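Local coordinates for protein C-domain type II peptide synthetase (Streptomyces globisporus, PDB 4ZNM) that is a free-standing (type II) condensation-domain protein of the nonribosomal peptide synthetase family, built on the two-lobed fold of the CoA-dependent acyltransferase clan, at residues 26-31 with 40-45; 211-216 with 351-356; 272-277 with 327-332. All blocks are in the same frame, centred on the assembly; numbering follows the deposited sequence.

Interaction 1: 26-31 with 40-45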
loop_
_atom_site.group_PDB
_atom_site.type_symbol
_atom_site.label_atom_id
_atom_site.label_comp_id
_atom_site.label_asym_id
_atom_site.label_seq_id
_atom_site.Cartn_x
_atom_site.Cartn_y
_atom_site.Cartn_z
ATOM N N PHE A 26 -13.755 7.066 -1.398
ATOM C CA PHE A 26 -13.455 5.948 -2.282
ATOM C C PHE A 26 -13.674 4.637 -1.527
ATOM O O PHE A 26 -14.315 3.742 -2.034
ATOM C CB PHE A 26 -12.022 6.077 -2.825
ATOM C CG PHE A 26 -11.449 4.808 -3.392
ATOM C CD1 PHE A 26 -11.737 4.413 -4.671
ATOM C CD2 PHE A 26 -10.593 4.034 -2.644
ATOM C CE1 PHE A 26 -11.190 3.277 -5.174
ATOM C CE2 PHE A 26 -10.058 2.886 -3.151
ATOM C CZ PHE A 26 -10.346 2.515 -4.412
ATOM N N LEU A 27 -13.180 4.526 -0.300
ATOM C CA LEU A 27 -13.368 3.293 0.470
ATOM C C LEU A 27 -14.867 2.976 0.727
ATOM O O LEU A 27 -15.251 1.817 0.731
ATOM C CB LEU A 27 -12.601 3.370 1.811
ATOM C CG LEU A 27 -11.047 3.502 1.673
ATOM C CD1 LEU A 27 -10.368 3.710 2.998
ATOM C CD2 LEU A 27 -10.456 2.291 1.002
ATOM N N CYS A 28 -15.678 4.008 0.964
ATOM C CA CYS A 28 -17.132 3.832 1.106
ATOM C C CYS A 28 -17.742 3.082 -0.069
ATOM O O CYS A 28 -18.704 2.335 0.107
ATOM C CB CYS A 28 -17.844 5.169 1.250
ATOM S SG CYS A 28 -17.605 5.914 2.855
HETATM N N MSE A 29 -17.171 3.262 -1.256
HETATM C CA MSE A 29 -17.710 2.601 -2.430
HETATM C C MSE A 29 -17.567 1.079 -2.269
HETATM O O MSE A 29 -18.276 0.320 -2.938
HETATM C CB MSE A 29 -17.008 3.069 -3.718
HETATM C CG MSE A 29 -17.093 4.570 -3.995
HETATM SE SE MSE A 29 -16.028 5.179 -5.583
HETATM C CE MSE A 29 -16.396 3.683 -6.673
ATOM N N PHE A 30 -16.669 0.641 -1.371
ATOM C CA PHE A 30 -16.425 -0.801 -1.119
ATOM C C PHE A 30 -16.984 -1.319 0.207
ATOM O O PHE A 30 -16.742 -2.460 0.596
ATOM C CB PHE A 30 -14.924 -1.097 -1.185
ATOM C CG PHE A 30 -14.331 -0.804 -2.528
ATOM C CD1 PHE A 30 -14.165 -1.798 -3.468
ATOM C CD2 PHE A 30 -14.022 0.482 -2.882
ATOM C CE1 PHE A 30 -13.668 -1.502 -4.745
ATOM C CE2 PHE A 30 -13.558 0.793 -4.148
ATOM C CZ PHE A 30 -13.370 -0.198 -5.079
ATOM N N ASP A 31 -17.793 -0.507 0.865
ATOM C CA ASP A 31 -18.285 -0.844 2.189
ATOM C C ASP A 31 -19.541 -1.675 2.125
ATOM O O ASP A 31 -20.578 -1.222 1.634
ATOM C CB ASP A 31 -18.561 0.425 2.982
ATOM C CG ASP A 31 -19.080 0.147 4.364
ATOM O OD1 ASP A 31 -18.839 -0.963 4.924
ATOM O OD2 ASP A 31 -19.741 1.059 4.897
ATOM N N GLY A 40 -14.399 -5.702 5.224
ATOM C CA GLY A 40 -14.089 -4.622 4.312
ATOM C C GLY A 40 -13.310 -3.497 4.964
ATOM O O GLY A 40 -12.792 -3.634 6.070
ATOM N N PRO A 41 -13.256 -2.351 4.299
ATOM C CA PRO A 41 -12.380 -1.247 4.712
ATOM C C PRO A 41 -12.705 -0.608 6.058
ATOM O O PRO A 41 -11.811 0.020 6.605
ATOM C CB PRO A 41 -12.540 -0.224 3.586
ATOM C CG PRO A 41 -13.767 -0.633 2.831
ATOM C CD PRO A 41 -13.937 -2.097 3.017
ATOM N N PHE A 42 -13.926 -0.769 6.586
ATOM C CA PHE A 42 -14.223 -0.239 7.899
ATOM C C PHE A 42 -14.298 -1.363 8.934
ATOM O O PHE A 42 -14.725 -1.171 10.069
ATOM C CB PHE A 42 -15.509 0.607 7.828
ATOM C CG PHE A 42 -15.367 1.729 6.868
ATOM C CD1 PHE A 42 -14.747 2.897 7.259
ATOM C CD2 PHE A 42 -15.748 1.577 5.542
ATOM C CE1 PHE A 42 -14.537 3.929 6.365
ATOM C CE2 PHE A 42 -15.565 2.615 4.626
ATOM C CZ PHE A 42 -14.955 3.790 5.032
ATOM N N GLY A 43 -13.862 -2.549 8.525
ATOM C CA GLY A 43 -13.732 -3.655 9.443
ATOM C C GLY A 43 -12.321 -3.741 10.033
ATOM O O GLY A 43 -11.402 -3.010 9.640
ATOM N N PRO A 44 -12.124 -4.677 10.955
ATOM C CA PRO A 44 -10.902 -4.778 11.770
ATOM C C PRO A 44 -9.740 -5.427 11.040
ATOM O O PRO A 44 -8.674 -5.462 11.632
ATOM C CB PRO A 44 -11.333 -5.644 12.952
ATOM C CG PRO A 44 -12.430 -6.517 12.396
ATOM C CD PRO A 44 -13.136 -5.688 11.320
HETATM N N MSE A 45 -9.920 -5.925 9.814
HETATM C CA MSE A 45 -8.775 -6.475 9.083
HETATM C C MSE A 45 -8.215 -5.495 8.050
HETATM O O MSE A 45 -7.244 -5.808 7.332
HETATM C CB MSE A 45 -9.151 -7.810 8.413
HETATM C CG MSE A 45 -9.557 -8.908 9.369
HETATM SE SE MSE A 45 -8.072 -9.369 10.655
HETATM C CE MSE A 45 -6.863 -10.221 9.364
HETATM O O HOH W 1 -16.371 -2.147 5.474
#

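Interaction 2: 211-216 with 351-356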
loop_
_atom_site.group_PDB
_atom_site.type_symbol
_atom_site.label_atom_id
_atom_site.label_comp_id
_atom_site.label_asym_id
_atom_site.label_seq_id
_atom_site.Cartn_x
_atom_site.Cartn_y
_atom_site.Cartn_z
ATOM N N VAL A 211 -10.754 21.325 -16.596
ATOM C CA VAL A 211 -9.857 20.899 -17.666
ATOM C C VAL A 211 -9.505 19.395 -17.532
ATOM O O VAL A 211 -9.519 18.650 -18.516
ATOM C CB VAL A 211 -8.580 21.764 -17.679
ATOM C CG1 VAL A 211 -7.609 21.274 -18.733
ATOM C CG2 VAL A 211 -8.914 23.225 -17.945
ATOM N N SER A 212 -9.206 18.937 -16.318
ATOM C CA SER A 212 -8.794 17.558 -16.141
ATOM C C SER A 212 -9.976 16.607 -16.361
ATOM O O SER A 212 -9.822 15.530 -16.939
ATOM C CB SER A 212 -8.194 17.338 -14.740
ATOM O OG SER A 212 -6.931 17.978 -14.607
ATOM N N LYS A 213 -11.150 17.010 -15.886
ATOM C CA LYS A 213 -12.371 16.215 -16.074
ATOM C C LYS A 213 -12.628 16.018 -17.556
ATOM O O LYS A 213 -12.998 14.925 -17.971
ATOM C CB LYS A 213 -13.595 16.879 -15.407
ATOM C CG LYS A 213 -13.643 16.611 -13.916
ATOM C CD LYS A 213 -14.750 17.327 -13.177
ATOM C CE LYS A 213 -14.715 16.917 -11.712
ATOM N NZ LYS A 213 -15.963 17.205 -10.990
ATOM N N GLU A 214 -12.411 17.062 -18.343
ATOM C CA GLU A 214 -12.641 16.959 -19.788
ATOM C C GLU A 214 -11.590 16.040 -20.388
ATOM O O GLU A 214 -11.905 15.255 -21.263
ATOM C CB GLU A 214 -12.605 18.322 -20.482
ATOM C CG GLU A 214 -13.401 18.341 -21.803
ATOM C CD GLU A 214 -13.290 19.667 -22.556
ATOM O OE1 GLU A 214 -13.395 20.738 -21.917
ATOM O OE2 GLU A 214 -13.107 19.637 -23.795
ATOM N N PHE A 215 -10.353 16.110 -19.903
ATOM C CA PHE A 215 -9.326 15.163 -20.347
ATOM C C PHE A 215 -9.734 13.707 -20.088
ATOM O O PHE A 215 -9.602 12.856 -20.958
ATOM C CB PHE A 215 -7.981 15.439 -19.658
ATOM C CG PHE A 215 -7.012 14.295 -19.774
ATOM C CD1 PHE A 215 -6.202 14.183 -20.875
ATOM C CD2 PHE A 215 -6.936 13.324 -18.800
ATOM C CE1 PHE A 215 -5.343 13.131 -21.004
ATOM C CE2 PHE A 215 -6.079 12.253 -18.936
ATOM C CZ PHE A 215 -5.269 12.173 -20.033
ATOM N N TRP A 216 -10.236 13.415 -18.893
ATOM C CA TRP A 216 -10.547 12.039 -18.520
ATOM C C TRP A 216 -11.770 11.474 -19.241
ATOM O O TRP A 216 -11.771 10.304 -19.623
ATOM C CB TRP A 216 -10.743 11.943 -17.014
ATOM C CG TRP A 216 -9.450 12.003 -16.255
ATOM C CD1 TRP A 216 -8.990 13.027 -15.470
ATOM C CD2 TRP A 216 -8.436 10.995 -16.235
ATOM N NE1 TRP A 216 -7.762 12.694 -14.932
ATOM C CE2 TRP A 216 -7.401 11.453 -15.392
ATOM C CE3 TRP A 216 -8.315 9.738 -16.823
ATOM C CZ2 TRP A 216 -6.248 10.700 -15.150
ATOM C CZ3 TRP A 216 -7.187 8.986 -16.558
ATOM C CH2 TRP A 216 -6.166 9.471 -15.743
ATOM N N ILE A 351 -14.909 9.305 -10.980
ATOM C CA ILE A 351 -15.684 8.170 -11.464
ATOM C C ILE A 351 -17.107 8.564 -11.929
ATOM O O ILE A 351 -17.613 7.987 -12.882
ATOM C CB ILE A 351 -15.729 7.048 -10.404
ATOM C CG1 ILE A 351 -16.512 5.860 -10.929
ATOM C CG2 ILE A 351 -16.310 7.527 -9.096
ATOM C CD1 ILE A 351 -15.787 5.087 -11.965
ATOM N N PRO A 352 -17.742 9.563 -11.297
ATOM C CA PRO A 352 -19.077 9.892 -11.815
ATOM C C PRO A 352 -19.023 10.432 -13.247
ATOM O O PRO A 352 -20.036 10.399 -13.932
ATOM C CB PRO A 352 -19.590 10.972 -10.842
ATOM C CG PRO A 352 -18.670 10.918 -9.662
ATOM C CD PRO A 352 -17.344 10.480 -10.223
ATOM N N GLU A 353 -17.856 10.908 -13.681
ATOM C CA GLU A 353 -17.654 11.402 -15.043
ATOM C C GLU A 353 -17.516 10.268 -16.047
ATOM O O GLU A 353 -17.784 10.446 -17.223
ATOM C CB GLU A 353 -16.404 12.287 -15.121
ATOM C CG GLU A 353 -16.464 13.521 -14.221
ATOM C CD GLU A 353 -17.546 14.510 -14.637
ATOM O OE1 GLU A 353 -17.595 14.893 -15.830
ATOM O OE2 GLU A 353 -18.352 14.902 -13.767
ATOM N N VAL A 354 -17.079 9.113 -15.570
ATOM C CA VAL A 354 -16.885 7.927 -16.396
ATOM C C VAL A 354 -17.544 6.732 -15.685
ATOM O O VAL A 354 -16.860 5.782 -15.267
ATOM C CB VAL A 354 -15.387 7.672 -16.651
ATOM C CG1 VAL A 354 -14.849 8.698 -17.580
ATOM C CG2 VAL A 354 -14.591 7.726 -15.343
ATOM N N PRO A 355 -18.885 6.761 -15.571
ATOM C CA PRO A 355 -19.568 5.909 -14.594
ATOM C C PRO A 355 -19.607 4.413 -14.903
ATOM O O PRO A 355 -20.033 3.676 -14.007
ATOM C CB PRO A 355 -20.988 6.492 -14.552
ATOM C CG PRO A 355 -21.168 7.156 -15.849
ATOM C CD PRO A 355 -19.807 7.703 -16.212
ATOM N N GLU A 356 -19.154 3.973 -16.079
ATOM C CA GLU A 356 -19.148 2.539 -16.401
ATOM C C GLU A 356 -17.740 1.928 -16.277
ATOM O O GLU A 356 -17.558 0.735 -16.498
ATOM C CB GLU A 356 -19.700 2.284 -17.815
ATOM C CG GLU A 356 -21.134 2.784 -18.081
ATOM C CD GLU A 356 -22.193 2.147 -17.190
ATOM O OE1 GLU A 356 -21.959 1.043 -16.662
ATOM O OE2 GLU A 356 -23.270 2.753 -17.014
#

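Interaction 3: 272-277 with 327-332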
loop_
_atom_site.group_PDB
_atom_site.type_symbol
_atom_site.label_atom_id
_atom_site.label_comp_id
_atom_site.label_asym_id
_atom_site.label_seq_id
_atom_site.Cartn_x
_atom_site.Cartn_y
_atom_site.Cartn_z
HETATM N N MSE A 272 7.988 -2.502 -14.803
HETATM C CA MSE A 272 7.260 -3.606 -14.193
HETATM C C MSE A 272 5.740 -3.520 -14.501
HETATM O O MSE A 272 5.081 -4.545 -14.746
HETATM C CB MSE A 272 7.546 -3.638 -12.682
HETATM C CG MSE A 272 9.067 -4.084 -12.371
HETATM SE SE MSE A 272 9.269 -4.131 -10.507
HETATM C CE MSE A 272 8.379 -5.833 -10.175
ATOM N N PHE A 273 5.216 -2.305 -14.579
ATOM C CA PHE A 273 3.824 -2.108 -14.976
ATOM C C PHE A 273 3.628 -2.532 -16.425
ATOM O O PHE A 273 2.697 -3.275 -16.729
ATOM C CB PHE A 273 3.379 -0.638 -14.784
ATOM C CG PHE A 273 1.899 -0.422 -15.028
ATOM C CD1 PHE A 273 0.973 -0.739 -14.057
ATOM C CD2 PHE A 273 1.442 0.095 -16.207
ATOM C CE1 PHE A 273 -0.382 -0.546 -14.270
ATOM C CE2 PHE A 273 0.087 0.287 -16.429
ATOM C CZ PHE A 273 -0.818 -0.035 -15.461
ATOM N N ALA A 274 4.505 -2.076 -17.320
ATOM C CA ALA A 274 4.482 -2.545 -18.722
ATOM C C ALA A 274 4.443 -4.054 -18.827
ATOM O O ALA A 274 3.682 -4.604 -19.631
ATOM C CB ALA A 274 5.694 -2.024 -19.490
ATOM N N ALA A 275 5.304 -4.735 -18.063
ATOM C CA ALA A 275 5.332 -6.195 -18.092
ATOM C C ALA A 275 3.977 -6.762 -17.641
ATOM O O ALA A 275 3.540 -7.814 -18.123
ATOM C CB ALA A 275 6.437 -6.740 -17.220
ATOM N N TYR A 276 3.327 -6.091 -16.702
ATOM C CA TYR A 276 1.993 -6.545 -16.241
ATOM C C TYR A 276 0.979 -6.442 -17.381
ATOM O O TYR A 276 0.129 -7.322 -17.581
ATOM C CB TYR A 276 1.525 -5.732 -15.037
ATOM C CG TYR A 276 0.282 -6.281 -14.395
ATOM C CD1 TYR A 276 0.230 -7.602 -14.001
ATOM C CD2 TYR A 276 -0.834 -5.483 -14.185
ATOM C CE1 TYR A 276 -0.885 -8.123 -13.419
ATOM C CE2 TYR A 276 -1.966 -6.001 -13.573
ATOM C CZ TYR A 276 -1.966 -7.323 -13.181
ATOM O OH TYR A 276 -3.056 -7.896 -12.580
ATOM N N GLN A 277 1.085 -5.370 -18.144
ATOM C CA GLN A 277 0.190 -5.184 -19.277
ATOM C C GLN A 277 0.405 -6.267 -20.304
ATOM O O GLN A 277 -0.568 -6.818 -20.870
ATOM C CB GLN A 277 0.391 -3.811 -19.896
ATOM C CG GLN A 277 -0.001 -2.718 -18.956
ATOM C CD GLN A 277 -0.006 -1.365 -19.598
ATOM O OE1 GLN A 277 -1.025 -0.914 -20.120
ATOM N NE2 GLN A 277 1.124 -0.697 -19.551
ATOM N N ARG A 327 9.903 -2.716 -25.626
ATOM C CA ARG A 327 10.344 -1.339 -25.438
ATOM C C ARG A 327 9.242 -0.353 -25.785
ATOM O O ARG A 327 9.057 0.660 -25.096
ATOM C CB ARG A 327 11.595 -1.036 -26.271
ATOM C CG ARG A 327 12.142 0.376 -26.040
ATOM C CD ARG A 327 13.368 0.655 -26.856
ATOM N NE ARG A 327 14.422 -0.329 -26.611
ATOM C CZ ARG A 327 15.201 -0.332 -25.532
ATOM N NH1 ARG A 327 15.048 0.590 -24.585
ATOM N NH2 ARG A 327 16.128 -1.269 -25.407
ATOM N N GLU A 328 8.488 -0.642 -26.836
ATOM C CA GLU A 328 7.390 0.244 -27.219
ATOM C C GLU A 328 6.257 0.202 -26.182
ATOM O O GLU A 328 5.615 1.217 -25.926
ATOM C CB GLU A 328 6.859 -0.120 -28.615
ATOM C CG GLU A 328 7.775 0.331 -29.713
ATOM C CD GLU A 328 7.311 -0.059 -31.127
ATOM O OE1 GLU A 328 6.117 -0.387 -31.332
ATOM O OE2 GLU A 328 8.173 -0.034 -32.039
ATOM N N VAL A 329 6.010 -0.949 -25.564
ATOM C CA VAL A 329 5.005 -0.997 -24.487
ATOM C C VAL A 329 5.419 -0.046 -23.350
ATOM O O VAL A 329 4.595 0.720 -22.822
ATOM C CB VAL A 329 4.798 -2.422 -23.939
ATOM C CG1 VAL A 329 3.762 -2.410 -22.822
ATOM C CG2 VAL A 329 4.285 -3.362 -25.032
ATOM N N VAL A 330 6.699 -0.090 -22.978
ATOM C CA VAL A 330 7.193 0.725 -21.871
ATOM C C VAL A 330 7.064 2.207 -22.233
ATOM O O VAL A 330 6.658 3.029 -21.406
ATOM C CB VAL A 330 8.658 0.362 -21.509
ATOM C CG1 VAL A 330 9.157 1.203 -20.333
ATOM C CG2 VAL A 330 8.763 -1.099 -21.152
ATOM N N LEU A 331 7.389 2.558 -23.471
ATOM C CA LEU A 331 7.334 3.958 -23.869
ATOM C C LEU A 331 5.891 4.478 -23.862
ATOM O O LEU A 331 5.645 5.596 -23.415
ATOM C CB LEU A 331 7.957 4.147 -25.243
ATOM C CG LEU A 331 9.474 3.950 -25.289
ATOM C CD1 LEU A 331 9.918 3.980 -26.729
ATOM C CD2 LEU A 331 10.247 4.985 -24.477
ATOM N N ARG A 332 4.940 3.664 -24.321
ATOM C CA ARG A 332 3.519 4.031 -24.250
ATOM C C ARG A 332 3.066 4.152 -22.807
ATOM O O ARG A 332 2.314 5.053 -22.462
ATOM C CB ARG A 332 2.680 3.023 -24.997
ATOM C CG ARG A 332 2.920 3.152 -26.513
ATOM C CD ARG A 332 2.076 2.181 -27.278
ATOM N NE ARG A 332 2.505 2.093 -28.664
ATOM C CZ ARG A 332 1.870 1.401 -29.602
ATOM N NH1 ARG A 332 0.767 0.725 -29.300
ATOM N NH2 ARG A 332 2.355 1.363 -30.842
#

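Interaction 1: 26-31 with 40-45
Leu27, on helix 22-28, meets the successive side chains of Pro41 and Phe42, and the apolar contacts come first. Leu27 CB lies 4.0 Å from Pro41 CB, the two side chains sliding past each other in opposite directions, and Leu27 CB is equally near CZ of Phe42. Pro41 also meets backbone oxygens: its CG is 3.6 Å from Leu27 O, and its CD 3.7 Å from Phe30 O, in the type I turn Cys28-Asp31.

Phe42 enters edge first, with CE2 3.9 Å from Cys28 N, which lies in the ring plane. Cys28 SG makes an oblique sulfur-aromatic contact, 5.0 Å from the centroid of the Phe42 ring and 58° off its normal.

The polar contacts run through Asp31. Its CG is anti to the backbone N (chi1 180°), which brings the carboxylate beside CD2 of Phe42, with the carboxylate and ring planes 59° apart. A water donates to Asp31 OD1 at 2.8 Å and accepts from Phe42 N at 3.0 Å, bridging the Asp31 side chain to the backbone N-H of Phe42. OD1 also forms a salt bridge with Arg83, and OD2 is hydrogen-bonded to His88 NE2; His88 stacks on the Phe42 ring.

The contact thus folds the loop before strand 47-55 back on helix 22-28, beside strands 79-84 and 87-92. Gly43 O bonds His156, the first histidine of the condensation-domain HHxxxD motif, at the end of strand 148-156.

Interaction 2: 211-216 with 351-356
Glu353 and Val354 face Lys213 and Trp216 of a helix, and the 3-10 turn that presents them starts at Ile351. It is closed by a hydrogen bond from Val354 N to Ile351 O (3.0 Å).

Glu353 comes next, its CB directed at the helix. Its CG rests 4.2 Å from CG of Lys213, so the aliphatic parts of the two side chains touch while crossing at about a right angle. Glu353 bends at its second torsion (chi2 -66°), whereas Lys213 stays extended beyond CG. Their charged ends do not close into a salt bridge: Lys213 NZ is 4.3 Å from Glu353 OE2, so any attraction is probably modest. The firm partner of this carboxylate is Arg217, one helical turn beyond Lys213, which forms a salt bridge with OE1.

Val354 follows, its CG1 packed 4.0 Å from Trp216 O, against the helix backbone and not the indole. That ring leads away, with CE2 of Phe215 over one face.

This is loop-on-helix packing within the condensation domain, joining the 3-10 turn after helix 347-350 to helix 207-219. The indole packs on Ala340 of helix 339-342, and its NE1 is hydrogen-bonded to His343 O.

Interaction 3: 272-277 with 327-332
Where Ala274 meets Val329 and Val330, no aromatic ring takes part; the rings of Phe273 and Tyr276 are turned to other neighbours. The Tyr276 ring stacks on Phe371, and its OH bonds Ser369 OG, both on strand 366-373 of the five-stranded sheet. Phe273 rests on Leu316 of strand 312-319. Gln277 sits at the margin of the contact, its side chain touching Thr318 of the same strand.

The contact itself is a close helix-helix packing in the acyltransferase-like fold, between helices 268-284 and 326-335. The small side chain of Ala274 is consistent with this close approach, its CA 5.3 Å from the CA of Val330. The contact is buried, and the side-chain contacts across it are apolar.

Two neighbouring valines receive the alanine methyl. Ala274 CB lies 3.6 Å from CG2 of Val330, a snug fit, and 3.9 Å from CG1 of Val329. The valines offer different branches although their first torsions are nearly identical. Val329 points its CB toward the other helix and uses the methyl anti to its backbone N (chi1 179°). Val330, whose CB is directed along the flank of the contact, uses the methyl anti to the carbonyl carbon.

Other parts of the chain enclose the pair. Val330 also packs on Phe260 of helix 251-264 and on Cys266, and Val329 on Phe460 near the C terminus. On the far side of helix 268-284, Ala275 touches Tyr445 and Leu449 of helix 435-454, and the Tyr445 hydroxyl bonds Met272 O. Helix 268-284 is therefore held between helix 326-335 and helix 435-454. Besides the alanine methyl, CG1 of Val329 also reaches the helix backbone, lying 3.9 Å from Ala274 O in van der Waals contact.

In the fold
Along the chain, interaction 1 closes before interaction 2 opens, and interaction 3 is nested inside the long loop that interaction 2 closes. Centres of interactions 1 and 2 are about 24 Å apart, as are those of 2 and 3; 1 and 3 lie about 31 Å apart. Interactions 1 and 2 touch, SE of the selenomethionine Met29 packing 4.2 Å from CG2 of Ile351. Strand 312-319 touches both interaction 1 and interaction 3, Phe313 meeting Phe26 and Leu316 meeting Phe273. Interaction 2 ties helix 207-219 to the loop before strand 366-373 of the five-stranded sheet, whose Ser369 and Phe371 meet Tyr276 of interaction 3; both belong to that half, and interaction 1 lies by the six-stranded sheet.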